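Local coordinates for protein terminase large subunit (PDB 2WBN) that cuts viral DNA through its metal-dependent C-terminal nuclease domain, the part described here, while the full-length protein also drives ATP-powered genome packaging into empty capsids, at residues A[95-98]-A[99-103]; A[160-163]-A[164-167]. All coordinates share one frame; numbering follows the deposited sequence.

Interaction 1 (A[95-98]-A[99-103]); sequences ADFV and RKNKY
F97 O takes two N-H groups from one residue: N101 N at 3.1 Å from F97 O and the side-chain N101 ND2 at 2.9 Å from F97 O, arriving from opposite faces of the carbonyl plane. F97 O lies close to the plane of the N101 amide, so ND2 points an N-H at it; ND2 also sits above the F97 ring, nearer its rim than its centre, 3.3 Å from F97 CE1. Ring and amide planes are 58° apart. Just before it in the same turn, A95 O receives R99 N and D96 O receives K100 N, the regular helical pattern. Helix 91-100 then ends in a Schellman motif: K102 has positive phi, Y103 N reaches back to V98 O (2.9 Å) and K102 N to R99 O (2.9 Å). On the flank, D96 OD1 forms a salt bridge with R99 NH1 at a short 2.5 Å, carboxylate and guanidinium planes 74° apart; the bend of the arginine at chi3 (-60°) brings its guanidinium back over A95 O. Among apolar atoms, F97 CE2 meets Y103 CE2 at 4.0 Å. F97, V98 and Y103 all rest on F66 of strand 64-72, and Y103 OH is hydrogen-bonded to D82 of strand 77-86.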
# COMPACT_ATOMS: atom_id res chain seq x y z
N ALA A 95 12.87 -3.30 -8.80
CA ALA A 95 12.54 -4.09 -10.00
C ALA A 95 12.99 -5.54 -9.84
O ALA A 95 12.24 -6.45 -10.16
CB ALA A 95 13.16 -3.45 -11.27
N ASP A 96 14.20 -5.76 -9.33
CA ASP A 96 14.68 -7.13 -9.09
C ASP A 96 13.71 -7.92 -8.18
O ASP A 96 13.40 -9.08 -8.46
CB ASP A 96 16.11 -7.13 -8.53
CG ASP A 96 17.14 -6.69 -9.57
OD1 ASP A 96 16.74 -6.40 -10.73
OD2 ASP A 96 18.35 -6.63 -9.25
N PHE A 97 13.23 -7.28 -7.12
CA PHE A 97 12.28 -7.91 -6.20
C PHE A 97 10.97 -8.25 -6.90
O PHE A 97 10.44 -9.36 -6.74
CB PHE A 97 12.01 -6.99 -4.99
CG PHE A 97 10.95 -7.52 -4.07
CD1 PHE A 97 11.26 -8.50 -3.13
CD2 PHE A 97 9.65 -7.05 -4.15
CE1 PHE A 97 10.28 -8.99 -2.28
CE2 PHE A 97 8.66 -7.55 -3.30
CZ PHE A 97 8.99 -8.52 -2.36
N VAL A 98 10.48 -7.31 -7.69
CA VAL A 98 9.23 -7.49 -8.43
C VAL A 98 9.38 -8.62 -9.46
O VAL A 98 8.55 -9.54 -9.51
CB VAL A 98 8.77 -6.15 -9.07
CG1 VAL A 98 7.73 -6.38 -10.16
CG2 VAL A 98 8.22 -5.23 -7.99
N ARG A 99 10.45 -8.57 -10.25
CA ARG A 99 10.75 -9.64 -11.20
C ARG A 99 10.96 -11.00 -10.51
O ARG A 99 10.33 -11.99 -10.88
CB ARG A 99 11.96 -9.30 -12.08
CG ARG A 99 11.63 -8.39 -13.27
CD ARG A 99 12.75 -8.41 -14.31
NE ARG A 99 14.00 -7.95 -13.71
CZ ARG A 99 14.32 -6.67 -13.52
NH1 ARG A 99 15.47 -6.37 -12.94
NH2 ARG A 99 13.50 -5.69 -13.90
N LYS A 100 11.81 -11.03 -9.48
CA LYS A 100 12.12 -12.27 -8.75
C LYS A 100 10.85 -13.01 -8.30
O LYS A 100 10.75 -14.22 -8.43
CB LYS A 100 13.01 -11.99 -7.53
CG LYS A 100 13.84 -13.16 -7.03
CD LYS A 100 14.12 -13.03 -5.51
CE LYS A 100 15.35 -13.85 -5.07
NZ LYS A 100 15.23 -14.36 -3.66
N ASN A 101 9.87 -12.26 -7.81
CA ASN A 101 8.62 -12.84 -7.32
C ASN A 101 7.53 -12.99 -8.38
O ASN A 101 6.42 -13.37 -8.06
CB ASN A 101 8.10 -11.98 -6.17
CG ASN A 101 8.92 -12.15 -4.92
OD1 ASN A 101 8.79 -13.15 -4.22
ND2 ASN A 101 9.78 -11.18 -4.63
N LYS A 102 7.85 -12.69 -9.63
CA LYS A 102 6.88 -12.72 -10.73
C LYS A 102 5.64 -11.85 -10.43
O LYS A 102 4.50 -12.22 -10.73
CB LYS A 102 6.48 -14.17 -11.06
CG LYS A 102 7.67 -15.11 -11.18
CD LYS A 102 7.23 -16.51 -11.58
CE LYS A 102 8.43 -17.44 -11.68
NZ LYS A 102 8.03 -18.85 -11.99
N TYR A 103 5.89 -10.68 -9.84
CA TYR A 103 4.85 -9.69 -9.60
C TYR A 103 4.76 -8.71 -10.77
O TYR A 103 4.00 -7.74 -10.71
CB TYR A 103 5.15 -8.91 -8.31
CG TYR A 103 5.14 -9.71 -7.02
CD1 TYR A 103 4.48 -10.94 -6.92
CD2 TYR A 103 5.76 -9.21 -5.87
CE1 TYR A 103 4.47 -11.65 -5.73
CE2 TYR A 103 5.75 -9.91 -4.70
CZ TYR A 103 5.10 -11.13 -4.62
OH TYR A 103 5.11 -11.81 -3.43

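Interaction 2 (A[160-163]-A[164-167]); sequences TPNI and AREF
I163 and F167, one turn apart on helix 161-169, run alongside each other in the same direction in this RNase H-like nuclease domain. Backbone bonds come first: A164 N to T160 O (3.0 Å), R165 N to P161 O, E166 N to N162 O and F167 N to I163 O run through most of the helix. T160 stands at the N-cap, but its side chain makes no capping bond; E83 instead accepts from N162 N and I163 N. The apolar contact joins I163 CG2 to F167 CD1 at 3.6 Å; CG2 stands opposite the backbone N and beside the carbonyl carbon (CG1 at chi1 -69°), which turns it to the F167 ring. I163 O lies at the edge of the F167 ring, 3.2 Å from F167 CD1. I155 and T191 touch both side chains. E166 OE1 is hydrogen-bonded to T191 OG1, and OE2 takes a weak bond from the backbone N of the metal ligand H190. On the outer side, R165 NH1 makes a weak bond to N162 OD1 (3.4 Å), amide and guanidinium planes 83° apart. A water at the guanidinium edge accepts from R165 NE at 2.8 Å and donates weakly to P161 O and N162 OD1.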
# COMPACT_ATOMS: atom_id res chain seq x y z
N THR A 160 4.01 -9.54 6.00
CA THR A 160 4.12 -8.08 5.75
C THR A 160 4.25 -7.32 7.05
O THR A 160 3.29 -6.68 7.50
CB THR A 160 2.93 -7.53 4.92
OG1 THR A 160 1.69 -7.76 5.60
CG2 THR A 160 2.89 -8.18 3.52
N PRO A 161 5.43 -7.39 7.68
CA PRO A 161 5.59 -6.80 9.04
C PRO A 161 5.48 -5.29 9.07
O PRO A 161 5.01 -4.74 10.07
CB PRO A 161 6.99 -7.24 9.47
CG PRO A 161 7.70 -7.61 8.22
CD PRO A 161 6.64 -8.13 7.27
N ASN A 162 5.90 -4.62 7.99
CA ASN A 162 5.81 -3.17 7.94
C ASN A 162 4.37 -2.68 7.81
O ASN A 162 3.95 -1.78 8.55
CB ASN A 162 6.66 -2.61 6.77
CG ASN A 162 8.15 -2.75 7.02
OD1 ASN A 162 8.69 -2.07 7.88
ND2 ASN A 162 8.81 -3.64 6.27
N ILE A 163 3.62 -3.26 6.89
CA ILE A 163 2.18 -3.00 6.77
C ILE A 163 1.47 -3.23 8.12
O ILE A 163 0.72 -2.37 8.59
CB ILE A 163 1.51 -3.88 5.68
CG1 ILE A 163 1.97 -3.47 4.28
CG2 ILE A 163 -0.03 -3.77 5.73
CD1 ILE A 163 1.59 -4.46 3.18
N ALA A 164 1.76 -4.36 8.75
CA ALA A 164 1.19 -4.67 10.07
C ALA A 164 1.48 -3.58 11.11
O ALA A 164 0.57 -3.10 11.76
CB ALA A 164 1.68 -6.06 10.59
N ARG A 165 2.74 -3.16 11.23
CA ARG A 165 3.15 -2.15 12.19
C ARG A 165 2.50 -0.80 11.89
O ARG A 165 1.94 -0.17 12.78
CB ARG A 165 4.67 -2.00 12.21
CG ARG A 165 5.15 -1.02 13.31
CD ARG A 165 6.66 -0.82 13.33
NE ARG A 165 7.20 -0.69 11.98
CZ ARG A 165 7.16 0.40 11.24
NH1 ARG A 165 7.65 0.35 10.01
NH2 ARG A 165 6.62 1.54 11.70
N GLU A 166 2.52 -0.38 10.64
CA GLU A 166 2.05 0.95 10.32
C GLU A 166 0.55 1.05 10.52
O GLU A 166 0.06 2.02 11.11
CB GLU A 166 2.46 1.36 8.92
CG GLU A 166 3.95 1.58 8.79
CD GLU A 166 4.30 2.30 7.51
OE1 GLU A 166 3.49 2.23 6.56
OE2 GLU A 166 5.36 2.94 7.48
N PHE A 167 -0.19 0.04 10.04
CA PHE A 167 -1.64 0.07 10.16
C PHE A 167 -2.10 -0.05 11.61
O PHE A 167 -3.04 0.65 12.02
CB PHE A 167 -2.30 -1.00 9.28
CG PHE A 167 -2.47 -0.59 7.82
CD1 PHE A 167 -1.44 -0.69 6.92
CD2 PHE A 167 -3.71 -0.16 7.36
CE1 PHE A 167 -1.61 -0.35 5.58
CE2 PHE A 167 -3.90 0.21 6.03
CZ PHE A 167 -2.85 0.09 5.14
O HOH W 1 7.90 -3.24 11.07

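In the fold
Both contacts are local to a single helix, interaction 1 at the C-terminal end of helix 91-100 and interaction 2 from the N-cap through most of helix 161-169. Their centres are 20 Å apart and their nearest atoms about 8 Å, without touching. The central mixed sheet relates them: each sends side chains onto strands 64-72 and 77-86, with F66 and D82 meeting the first, and V67, W69 and E83 the second. Only interaction 2 adjoins the nuclease centre. The side chain of E166 is about 3 Å from that of H190 and about 7 Å from that of D193, both ligands of the second manganese; interaction 1 lies away from the metal-binding residues.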